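Long-range contacts in ZYRO0G01672p (PDB 4U8T), which carries a YTH domain that binds N6-methyladenosine-containing RNA, and probably acts as a reader of this mark in mRNA: residues A[30-35]-A[74-79]; A[60-65]-A[90-95]; A[14-19]-A[118-123]. All blocks are in the same frame, centred on the assembly; numbering follows the deposited sequence.

Interaction 1: residues A[30-35]-A[74-79]. With nucleotides of chain G.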
loop_
_atom_site.group_PDB
_atom_site.type_symbol
_atom_site.label_atom_id
_atom_site.label_comp_id
_atom_site.label_asym_id
_atom_site.label_seq_id
_atom_site.Cartn_x
_atom_site.Cartn_y
_atom_site.Cartn_z
ATOM N N VAL A 30 -5.093 1.752 -2.096
ATOM C CA VAL A 30 -4.586 0.589 -2.754
ATOM C C VAL A 30 -3.377 1.008 -3.549
ATOM O O VAL A 30 -3.435 2.019 -4.233
ATOM C CB VAL A 30 -5.631 0.011 -3.664
ATOM C CG1 VAL A 30 -5.077 -1.054 -4.508
ATOM C CG2 VAL A 30 -6.754 -0.478 -2.856
ATOM N N ILE A 31 -2.276 0.266 -3.440
ATOM C CA ILE A 31 -1.134 0.441 -4.322
ATOM C C ILE A 31 -1.023 -0.770 -5.235
ATOM O O ILE A 31 -1.013 -1.890 -4.773
ATOM C CB ILE A 31 0.189 0.616 -3.559
ATOM C CG1 ILE A 31 0.236 1.978 -2.840
ATOM C CG2 ILE A 31 1.363 0.435 -4.485
ATOM C CD1 ILE A 31 0.130 3.206 -3.724
ATOM N N LYS A 32 -0.953 -0.555 -6.539
ATOM C CA LYS A 32 -0.777 -1.664 -7.469
ATOM C C LYS A 32 0.624 -1.686 -8.047
ATOM O O LYS A 32 1.243 -0.648 -8.206
ATOM C CB LYS A 32 -1.783 -1.570 -8.583
ATOM C CG LYS A 32 -3.167 -1.918 -8.191
ATOM C CD LYS A 32 -3.164 -3.276 -7.588
ATOM C CE LYS A 32 -4.116 -4.161 -8.290
ATOM N NZ LYS A 32 -3.973 -5.565 -7.971
ATOM N N SER A 33 1.160 -2.875 -8.303
ATOM C CA SER A 33 2.456 -2.980 -8.980
ATOM C C SER A 33 2.399 -3.969 -10.129
ATOM O O SER A 33 1.690 -4.953 -10.074
ATOM C CB SER A 33 3.554 -3.377 -8.026
ATOM O OG SER A 33 4.759 -3.532 -8.737
ATOM N N SER A 34 3.098 -3.655 -11.207
ATOM C CA SER A 34 3.153 -4.544 -12.360
ATOM C C SER A 34 4.185 -5.631 -12.166
ATOM O O SER A 34 4.347 -6.476 -13.000
ATOM C CB SER A 34 3.494 -3.771 -13.615
ATOM O OG SER A 34 4.822 -3.318 -13.551
ATOM N N SER A 35 4.816 -5.627 -11.012
ATOM C CA SER A 35 6.012 -6.379 -10.729
ATOM C C SER A 35 6.124 -6.707 -9.227
ATOM O O SER A 35 6.035 -5.820 -8.391
ATOM C CB SER A 35 7.203 -5.553 -11.196
ATOM O OG SER A 35 8.378 -5.892 -10.515
ATOM N N LEU A 74 -1.894 -0.305 0.795
ATOM C CA LEU A 74 -2.171 -1.718 0.739
ATOM C C LEU A 74 -1.701 -2.238 -0.603
ATOM O O LEU A 74 -2.264 -1.902 -1.616
ATOM C CB LEU A 74 -3.666 -1.972 0.972
ATOM C CG LEU A 74 -4.335 -1.174 2.127
ATOM C CD1 LEU A 74 -5.771 -1.585 2.330
ATOM C CD2 LEU A 74 -3.625 -1.257 3.457
ATOM N N PHE A 75 -0.618 -3.004 -0.607
ATOM C CA PHE A 75 0.035 -3.430 -1.835
ATOM C C PHE A 75 -0.564 -4.692 -2.478
ATOM O O PHE A 75 -0.927 -5.643 -1.823
ATOM C CB PHE A 75 1.507 -3.673 -1.585
ATOM C CG PHE A 75 2.343 -2.444 -1.567
ATOM C CD1 PHE A 75 2.337 -1.598 -0.487
ATOM C CD2 PHE A 75 3.188 -2.160 -2.616
ATOM C CE1 PHE A 75 3.127 -0.499 -0.471
ATOM C CE2 PHE A 75 3.963 -1.049 -2.606
ATOM C CZ PHE A 75 3.940 -0.218 -1.533
ATOM N N SER A 76 -0.613 -4.690 -3.794
ATOM C CA SER A 76 -1.136 -5.800 -4.552
ATOM C C SER A 76 -0.469 -5.870 -5.903
ATOM O O SER A 76 -0.481 -4.901 -6.641
ATOM C CB SER A 76 -2.633 -5.634 -4.726
ATOM O OG SER A 76 -3.127 -6.476 -5.724
ATOM N N VAL A 77 0.100 -7.009 -6.260
ATOM C CA VAL A 77 0.728 -7.120 -7.571
ATOM C C VAL A 77 -0.331 -7.407 -8.644
ATOM O O VAL A 77 -1.263 -8.149 -8.406
ATOM C CB VAL A 77 1.835 -8.177 -7.553
ATOM C CG1 VAL A 77 2.417 -8.352 -8.894
ATOM C CG2 VAL A 77 2.916 -7.744 -6.604
ATOM N N ASN A 78 -0.211 -6.770 -9.805
ATOM C CA ASN A 78 -1.168 -6.993 -10.890
ATOM C C ASN A 78 -1.334 -8.438 -11.247
ATOM O O ASN A 78 -0.352 -9.133 -11.439
ATOM C CB ASN A 78 -0.774 -6.243 -12.158
ATOM C CG ASN A 78 -0.983 -4.747 -12.058
ATOM O OD1 ASN A 78 -0.667 -4.027 -12.978
ATOM N ND2 ASN A 78 -1.472 -4.282 -10.935
ATOM N N ALA A 79 -2.580 -8.877 -11.356
ATOM C CA ALA A 79 -2.924 -10.250 -11.756
ATOM C C ALA A 79 -2.403 -11.330 -10.819
ATOM O O ALA A 79 -2.375 -12.492 -11.181
ATOM C CB ALA A 79 -2.422 -10.526 -13.156
ATOM C C2 6MZ G 4 5.813 -0.914 -10.934
ATOM C C4 6MZ G 4 3.798 0.264 -10.924
ATOM C C5 6MZ G 4 4.357 1.199 -9.966
ATOM O O1P 6MZ G 4 0.560 3.758 -17.153
ATOM O O2P 6MZ G 4 -1.540 2.355 -17.343
ATOM N N9 6MZ G 4 2.554 0.669 -11.151
ATOM N N3 6MZ G 4 4.568 -0.756 -11.351
ATOM N N1 6MZ G 4 6.385 -0.088 -10.074
ATOM C C6 6MZ G 4 5.744 0.964 -9.550
ATOM N N6 6MZ G 4 6.349 1.781 -8.677
ATOM C C9 6MZ G 4 7.746 1.601 -8.388
ATOM N N7 6MZ G 4 3.396 2.096 -9.704
ATOM C C8 6MZ G 4 2.324 1.768 -10.440
ATOM O "O5'" 6MZ G 4 0.055 2.175 -15.416
ATOM C "C5'" 6MZ G 4 -0.564 1.950 -14.163
ATOM C "C4'" 6MZ G 4 -0.025 0.712 -13.521
ATOM O "O4'" 6MZ G 4 1.300 0.965 -13.064
ATOM C "C1'" 6MZ G 4 1.627 0.032 -12.088
ATOM C "C2'" 6MZ G 4 0.336 -0.443 -11.445
ATOM O "O2'" 6MZ G 4 0.265 -1.842 -11.626
ATOM C "C3'" 6MZ G 4 -0.752 0.233 -12.281
ATOM O "O3'" 6MZ G 4 -1.782 -0.668 -12.602
ATOM P P 6MZ G 4 -0.595 3.121 -16.501
ATOM P P C G 5 -3.303 -0.266 -12.436
ATOM O OP1 C G 5 -3.946 -0.302 -13.751
ATOM O OP2 C G 5 -3.312 0.956 -11.658
ATOM O "O5'" C G 5 -3.908 -1.415 -11.543
ATOM C "C5'" C G 5 -4.308 -2.654 -12.092
ATOM C "C4'" C G 5 -5.702 -2.978 -11.663
ATOM O "O4'" C G 5 -6.608 -2.047 -12.249
ATOM C "C3'" C G 5 -6.269 -4.333 -12.025
ATOM O "O3'" C G 5 -5.880 -5.280 -11.052
ATOM C "C2'" C G 5 -7.781 -4.096 -12.037
ATOM O "O2'" C G 5 -8.354 -4.419 -10.786
ATOM C "C1'" C G 5 -7.891 -2.582 -12.238
ATOM N N1 C G 5 -8.602 -2.130 -13.438
ATOM C C2 C G 5 -9.555 -1.160 -13.153
ATOM O O2 C G 5 -9.712 -0.813 -11.978
ATOM N N3 C G 5 -10.273 -0.607 -14.140
ATOM C C4 C G 5 -10.048 -1.000 -15.367
ATOM N N4 C G 5 -10.801 -0.428 -16.289
ATOM C C5 C G 5 -9.075 -1.993 -15.685
ATOM C C6 C G 5 -8.358 -2.546 -14.700
ATOM P P A G 6 -5.627 -6.807 -11.400
ATOM O OP1 A G 6 -4.755 -7.332 -10.378
ATOM O OP2 A G 6 -5.254 -6.963 -12.804
ATOM O "O5'" A G 6 -7.045 -7.480 -11.216
ATOM C "C5'" A G 6 -7.685 -7.514 -9.963
ATOM C "C4'" A G 6 -9.111 -7.975 -10.083
ATOM O "O4'" A G 6 -9.836 -7.149 -11.011
ATOM C "C3'" A G 6 -9.340 -9.386 -10.584
ATOM O "O3'" A G 6 -9.225 -10.300 -9.529
ATOM C "C2'" A G 6 -10.749 -9.326 -11.106
ATOM O "O2'" A G 6 -11.634 -9.390 -10.008
ATOM C "C1'" A G 6 -10.801 -7.916 -11.677
ATOM N N9 A G 6 -10.474 -7.874 -13.101
ATOM C C8 A G 6 -9.339 -7.350 -13.627
ATOM N N7 A G 6 -9.291 -7.407 -14.924
ATOM C C5 A G 6 -10.487 -8.003 -15.274
ATOM C C6 A G 6 -11.035 -8.336 -16.516
ATOM N N6 A G 6 -10.398 -8.120 -17.665
ATOM N N1 A G 6 -12.243 -8.929 -16.528
ATOM C C2 A G 6 -12.857 -9.142 -15.358
ATOM N N3 A G 6 -12.447 -8.866 -14.125
ATOM C C4 A G 6 -11.240 -8.282 -14.154
#

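Interaction 2: residues A[60-65]-A[90-95]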
loop_
_atom_site.group_PDB
_atom_site.type_symbol
_atom_site.label_atom_id
_atom_site.label_comp_id
_atom_site.label_asym_id
_atom_site.label_seq_id
_atom_site.Cartn_x
_atom_site.Cartn_y
_atom_site.Cartn_z
ATOM N N GLU A 60 -0.599 14.949 -2.316
ATOM C CA GLU A 60 -1.625 15.837 -1.814
ATOM C C GLU A 60 -2.318 15.287 -0.583
ATOM O O GLU A 60 -2.575 16.030 0.338
ATOM C CB GLU A 60 -2.623 16.147 -2.907
ATOM C CG GLU A 60 -2.051 17.103 -3.927
ATOM C CD GLU A 60 -2.939 17.315 -5.110
ATOM O OE1 GLU A 60 -4.055 16.774 -5.111
ATOM O OE2 GLU A 60 -2.514 18.026 -6.039
ATOM N N ALA A 61 -2.612 13.991 -0.551
ATOM C CA ALA A 61 -3.262 13.405 0.613
ATOM C C ALA A 61 -2.370 13.419 1.840
ATOM O O ALA A 61 -2.840 13.615 2.945
ATOM C CB ALA A 61 -3.690 12.002 0.318
ATOM N N TYR A 62 -1.083 13.198 1.634
ATOM C CA TYR A 62 -0.100 13.201 2.697
ATOM C C TYR A 62 0.086 14.591 3.297
ATOM O O TYR A 62 0.183 14.732 4.510
ATOM C CB TYR A 62 1.215 12.674 2.175
ATOM C CG TYR A 62 2.307 12.628 3.188
ATOM C CD1 TYR A 62 2.449 11.556 4.021
ATOM C CD2 TYR A 62 3.209 13.658 3.296
ATOM C CE1 TYR A 62 3.455 11.526 4.943
ATOM C CE2 TYR A 62 4.203 13.635 4.210
ATOM C CZ TYR A 62 4.325 12.575 5.035
ATOM O OH TYR A 62 5.338 12.558 5.944
ATOM N N GLU A 63 0.192 15.611 2.450
ATOM C CA GLU A 63 0.260 16.980 2.954
ATOM C C GLU A 63 -0.952 17.386 3.777
ATOM O O GLU A 63 -0.810 18.129 4.723
ATOM C CB GLU A 63 0.447 17.972 1.815
ATOM C CG GLU A 63 0.553 19.452 2.246
ATOM C CD GLU A 63 1.634 19.776 3.282
ATOM O OE1 GLU A 63 2.598 18.995 3.445
ATOM O OE2 GLU A 63 1.527 20.851 3.918
ATOM N N SER A 64 -2.127 16.883 3.432
ATOM C CA SER A 64 -3.381 17.274 4.067
ATOM C C SER A 64 -3.651 16.702 5.442
ATOM O O SER A 64 -4.642 17.053 6.056
ATOM C CB SER A 64 -4.544 16.858 3.190
ATOM O OG SER A 64 -4.541 17.565 1.983
ATOM N N LEU A 65 -2.819 15.784 5.908
ATOM C CA LEU A 65 -3.112 15.084 7.160
ATOM C C LEU A 65 -2.967 15.937 8.415
ATOM O O LEU A 65 -1.978 16.635 8.579
ATOM C CB LEU A 65 -2.210 13.857 7.309
ATOM C CG LEU A 65 -2.420 12.624 6.431
ATOM C CD1 LEU A 65 -1.401 11.585 6.775
ATOM C CD2 LEU A 65 -3.792 12.084 6.590
ATOM N N SER A 90 6.100 7.772 5.004
ATOM C CA SER A 90 6.872 8.334 6.090
ATOM C C SER A 90 7.572 9.573 5.579
ATOM O O SER A 90 8.415 10.159 6.239
ATOM C CB SER A 90 7.866 7.330 6.664
ATOM O OG SER A 90 8.729 6.844 5.688
ATOM N N SER A 91 7.234 9.950 4.366
ATOM C CA SER A 91 7.685 11.202 3.847
ATOM C C SER A 91 6.768 11.648 2.734
ATOM O O SER A 91 5.966 10.881 2.237
ATOM C CB SER A 91 9.116 11.087 3.355
ATOM O OG SER A 91 9.149 10.746 1.987
ATOM N N ASN A 92 6.859 12.916 2.375
ATOM C CA ASN A 92 6.246 13.382 1.161
ATOM C C ASN A 92 7.196 13.015 0.042
ATOM O O ASN A 92 8.237 12.443 0.279
ATOM C CB ASN A 92 5.980 14.877 1.222
ATOM C CG ASN A 92 4.837 15.311 0.328
ATOM O OD1 ASN A 92 4.603 14.738 -0.725
ATOM N ND2 ASN A 92 4.137 16.343 0.740
ATOM N N LEU A 93 6.838 13.338 -1.183
ATOM C CA LEU A 93 7.673 13.025 -2.322
ATOM C C LEU A 93 8.983 13.831 -2.210
ATOM O O LEU A 93 8.995 14.954 -1.725
ATOM C CB LEU A 93 6.882 13.302 -3.605
ATOM C CG LEU A 93 7.059 12.610 -4.953
ATOM C CD1 LEU A 93 6.852 11.159 -4.859
ATOM C CD2 LEU A 93 6.048 13.150 -5.917
ATOM N N ARG A 94 10.099 13.222 -2.576
ATOM C CA ARG A 94 11.404 13.871 -2.518
ATOM C C ARG A 94 12.125 13.665 -3.830
ATOM O O ARG A 94 11.623 12.964 -4.700
ATOM C CB ARG A 94 12.266 13.330 -1.383
ATOM C CG ARG A 94 11.740 13.557 0.003
ATOM C CD ARG A 94 12.817 13.240 1.005
ATOM N NE ARG A 94 12.363 13.415 2.380
ATOM C CZ ARG A 94 13.055 13.026 3.449
ATOM N NH1 ARG A 94 14.236 12.433 3.302
ATOM N NH2 ARG A 94 12.568 13.231 4.668
ATOM N N GLU A 95 13.269 14.316 -4.014
ATOM C CA GLU A 95 14.002 14.126 -5.264
ATOM C C GLU A 95 15.351 13.500 -4.974
ATOM O O GLU A 95 16.011 13.000 -5.875
ATOM C CB GLU A 95 14.189 15.421 -6.048
ATOM C CG GLU A 95 14.511 15.096 -7.496
ATOM C CD GLU A 95 14.786 16.294 -8.354
ATOM O OE1 GLU A 95 15.622 17.125 -7.956
ATOM O OE2 GLU A 95 14.163 16.399 -9.429
HETATM O O HOH W 1 5.375 17.947 3.121
#

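Interaction 3: residues A[14-19]-A[118-123]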
loop_
_atom_site.group_PDB
_atom_site.type_symbol
_atom_site.label_atom_id
_atom_site.label_comp_id
_atom_site.label_asym_id
_atom_site.label_seq_id
_atom_site.Cartn_x
_atom_site.Cartn_y
_atom_site.Cartn_z
ATOM N N ALA A 14 6.900 -14.429 6.898
ATOM C CA ALA A 14 5.977 -13.309 6.993
ATOM C C ALA A 14 6.278 -12.340 8.128
ATOM O O ALA A 14 6.792 -12.712 9.174
ATOM C CB ALA A 14 4.575 -13.819 7.149
ATOM N N ILE A 15 5.926 -11.084 7.918
ATOM C CA ILE A 15 6.010 -10.105 8.970
ATOM C C ILE A 15 4.599 -9.683 9.302
ATOM O O ILE A 15 3.981 -8.968 8.537
ATOM C CB ILE A 15 6.845 -8.894 8.543
ATOM C CG1 ILE A 15 8.285 -9.312 8.278
ATOM C CG2 ILE A 15 6.831 -7.851 9.594
ATOM C CD1 ILE A 15 9.098 -8.266 7.668
ATOM N N ILE A 16 4.113 -10.127 10.454
ATOM C CA ILE A 16 2.791 -9.807 10.958
ATOM C C ILE A 16 2.897 -9.295 12.386
ATOM O O ILE A 16 3.111 -10.072 13.285
ATOM C CB ILE A 16 1.868 -11.006 10.987
ATOM C CG1 ILE A 16 1.823 -11.720 9.655
ATOM C CG2 ILE A 16 0.481 -10.584 11.384
ATOM C CD1 ILE A 16 0.888 -12.890 9.668
ATOM N N PRO A 17 2.746 -7.988 12.594
ATOM C CA PRO A 17 2.866 -7.383 13.923
ATOM C C PRO A 17 1.710 -7.779 14.825
ATOM O O PRO A 17 0.620 -7.951 14.304
ATOM C CB PRO A 17 2.814 -5.889 13.624
ATOM C CG PRO A 17 1.982 -5.812 12.430
ATOM C CD PRO A 17 2.309 -7.007 11.595
ATOM N N PRO A 18 1.920 -7.855 16.149
ATOM C CA PRO A 18 0.822 -8.147 17.074
ATOM C C PRO A 18 -0.325 -7.142 17.006
ATOM O O PRO A 18 -1.475 -7.524 17.132
ATOM C CB PRO A 18 1.510 -8.125 18.436
ATOM C CG PRO A 18 2.841 -8.590 18.151
ATOM C CD PRO A 18 3.217 -8.003 16.822
ATOM N N TRP A 19 -0.028 -5.866 16.857
ATOM C CA TRP A 19 -1.107 -4.904 16.756
ATOM C C TRP A 19 -0.790 -3.876 15.683
ATOM O O TRP A 19 0.362 -3.636 15.374
ATOM C CB TRP A 19 -1.337 -4.232 18.109
ATOM C CG TRP A 19 -0.067 -3.844 18.725
ATOM C CD1 TRP A 19 0.728 -4.622 19.498
ATOM C CD2 TRP A 19 0.578 -2.560 18.640
ATOM N NE1 TRP A 19 1.849 -3.916 19.885
ATOM C CE2 TRP A 19 1.773 -2.645 19.378
ATOM C CE3 TRP A 19 0.262 -1.354 18.014
ATOM C CZ2 TRP A 19 2.648 -1.568 19.508
ATOM C CZ3 TRP A 19 1.137 -0.295 18.138
ATOM C CH2 TRP A 19 2.312 -0.407 18.876
ATOM N N VAL A 118 3.353 -4.770 7.474
ATOM C CA VAL A 118 2.848 -6.106 7.255
ATOM C C VAL A 118 3.428 -6.642 5.971
ATOM O O VAL A 118 3.434 -5.962 4.970
ATOM C CB VAL A 118 1.325 -6.133 7.140
ATOM C CG1 VAL A 118 0.835 -7.542 7.073
ATOM C CG2 VAL A 118 0.700 -5.432 8.296
ATOM N N VAL A 119 3.944 -7.854 6.009
ATOM C CA VAL A 119 4.293 -8.551 4.795
ATOM C C VAL A 119 3.602 -9.886 4.853
ATOM O O VAL A 119 4.013 -10.762 5.586
ATOM C CB VAL A 119 5.823 -8.744 4.638
ATOM C CG1 VAL A 119 6.133 -9.579 3.433
ATOM C CG2 VAL A 119 6.535 -7.431 4.532
ATOM N N ARG A 120 2.548 -10.046 4.084
ATOM C CA ARG A 120 1.773 -11.267 4.132
ATOM C C ARG A 120 0.769 -11.320 3.015
ATOM O O ARG A 120 0.172 -10.327 2.690
ATOM C CB ARG A 120 1.042 -11.398 5.457
ATOM C CG ARG A 120 -0.219 -12.215 5.300
ATOM C CD ARG A 120 -1.096 -12.269 6.472
ATOM N NE ARG A 120 -2.045 -13.329 6.240
ATOM C CZ ARG A 120 -2.830 -13.839 7.172
ATOM N NH1 ARG A 120 -3.661 -14.818 6.865
ATOM N NH2 ARG A 120 -2.769 -13.386 8.409
ATOM N N ASP A 121 0.584 -12.494 2.427
ATOM C CA ASP A 121 -0.426 -12.669 1.397
ATOM C C ASP A 121 -1.820 -12.758 1.973
ATOM O O ASP A 121 -2.045 -13.444 2.954
ATOM C CB ASP A 121 -0.146 -13.915 0.577
ATOM C CG ASP A 121 1.027 -13.755 -0.335
ATOM O OD1 ASP A 121 1.720 -12.747 -0.238
ATOM O OD2 ASP A 121 1.255 -14.634 -1.173
ATOM N N VAL A 122 -2.753 -12.078 1.326
ATOM C CA VAL A 122 -4.166 -12.190 1.610
ATOM C C VAL A 122 -4.865 -12.364 0.298
ATOM O O VAL A 122 -4.704 -11.551 -0.566
ATOM C CB VAL A 122 -4.738 -10.955 2.314
ATOM C CG1 VAL A 122 -6.242 -11.050 2.407
ATOM C CG2 VAL A 122 -4.150 -10.804 3.651
ATOM N N HIS A 123 -5.634 -13.429 0.141
ATOM C CA HIS A 123 -6.201 -13.750 -1.153
ATOM C C HIS A 123 -7.377 -12.878 -1.486
ATOM O O HIS A 123 -8.123 -12.504 -0.601
ATOM C CB HIS A 123 -6.623 -15.207 -1.200
ATOM C CG HIS A 123 -5.478 -16.157 -1.157
ATOM N ND1 HIS A 123 -5.167 -16.895 -0.036
ATOM C CD2 HIS A 123 -4.529 -16.447 -2.075
ATOM C CE1 HIS A 123 -4.094 -17.622 -0.276
ATOM N NE2 HIS A 123 -3.683 -17.364 -1.504
#

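Interaction 1: residues A[30-35]-A[74-79]
V30 and L74 start four parallel bridges, their side chains on the sheet face shared by K32 and S76. I31 pairs through both of its backbone polar atoms, straddling F75: N donates to L74 O (2.8 Å) and O accepts from S76 N. On the other face the I31 side chain lies alongside F75, and CG2, placed anti to the backbone N, lies over one face of the ring, offset toward its rim, 3.9 Å from the centroid, as a CH-pi contact. K32 is bent at chi2 and chi3 (-55° and -125°), which carries its chain across to S76. There NZ donates to S76 OG at 2.6 Å and to OP1 of adenosine 6 of chain G at 3.1 Å, while S76 OG is also bonded to R82 O. S33 N reaches S76 O, and S33 O receives a nearly straight bond from N78 N (2.6 Å, 174°). N78 turns OD1 to the RNA and accepts from O2' of 6MZ4 of chain G at 2.7 Å; S34 OG makes a weak bond to N3 of the same nucleotide. S35, whose OG bonds H38 N, N-caps helix 36-45. Just past the strand, A79 N donates to OP1 of adenosine 6 of chain G (2.8 Å). Two parallel neighbours, joined in the chain through helices and meeting the RNA at their C-terminal ends, form part of the methyladenosine-RNA site of this YTH domain.

Interaction 2: residues A[60-65]-A[90-95]
Y62 lays one face of its ring against the S91 carbonyl. S91 O stands 3.6 Å above the ring plane, over its centre, and at the far end of the ring OH comes within 3.4 Å of S91 CA. The ring gets there because CG is anti to the backbone N of Y62 (chi1 -180°), which carries the ring from helix 52-63 across to S91 and N92. The N92 side chain meets the ring differently: CB approaches CD2 of Y62 at 3.7 Å, and the amide plane is inclined by 65° to the ring, so the two do not stack. N92 ND2 and E63 OE1 are 4.1 Å apart, too far for a direct bond, yet the carboxylate and amide planes are only 16° apart. One water fills the link, donating to E63 OE1 at 3.0 Å and accepting from N92 ND2 at 3.1 Å. The other end of the amide is taken as well, since N92 OD1 accepts from L93 N at 2.7 Å and is hydrogen-bonded to S59 OG, a turn earlier on the helix. With both ends of the amide engaged, its rotation is fixed. S91 OG in turn donates to N92 O (2.6 Å) and bonds K113 N, tying the bend of the chain at S91 to the next strand. Were the ring cut back to an alanine here, the face against the S91 carbonyl would be lost, which is likely to open a gap and leave helix and segment joined mainly by polar links. Y62 also touches I71 of strand 71-77, while A61 faces R27 and F29; this part of helix 52-63 thus rests on strands 27-33 and 71-77 and abuts the end of strand 82-94, whose S90 pairs with K113 of strand 111-123.

Interaction 3: residues A[14-19]-A[118-123]
R120 points its CB toward segment 14-19, where I16 covers one flank of its extended chain. CB lies 4.3 Å from I16 CG1. CG, anti to the backbone N (chi1 152°), and the extended run to NE bring CD alongside I16 CD1, at 3.8 Å. Beyond CD the polar head turns to its own side of the contact: NE donates to D121 O at 3.3 Å, with the oxygen close to the guanidinium plane but the donor above the carbonyl plane. NH2 passes I16 CD1 at 3.9 Å and makes weak hydrogen bonds to F161 O and Y163 O. Next door, I15 and V119 form a single antiparallel hydrogen-bonded pair: I15 N donates to V119 O (3.0 Å) in the carbonyl plane, on a lone pair, and V119 N returns a bond to I15 O (2.8 Å). Their CB atoms meet alongside this pair, and both side chains touch F43 and L172. P17 CD ends the contact against V118 CG2. The chemistry implies that the N-terminal segment is held on strand 111-123 by two backbone bonds and by apolar contact, whereas the guanidinium of R120 is probably steadied by main-chain oxygens outside segment 14-19.

All three contacts reach the same mixed sheet; interaction 2 uses strand 82-94 and interaction 3 its neighbour 111-123. Interaction 1 is the one that holds RNA, with direct bonds to the methylated adenosine and to a downstream phosphate. The other two stand off: the nearest atoms of interaction 3 are about 7 Å from the nucleic acid and those of interaction 2 about 10 Å. Interactions 2 and 3 are 25 Å apart between centres and lie on opposite sides of the chain's centre. Along the chain, interaction 3 closes a loop that contains both others, whereas the segments of interactions 1 and 2 alternate.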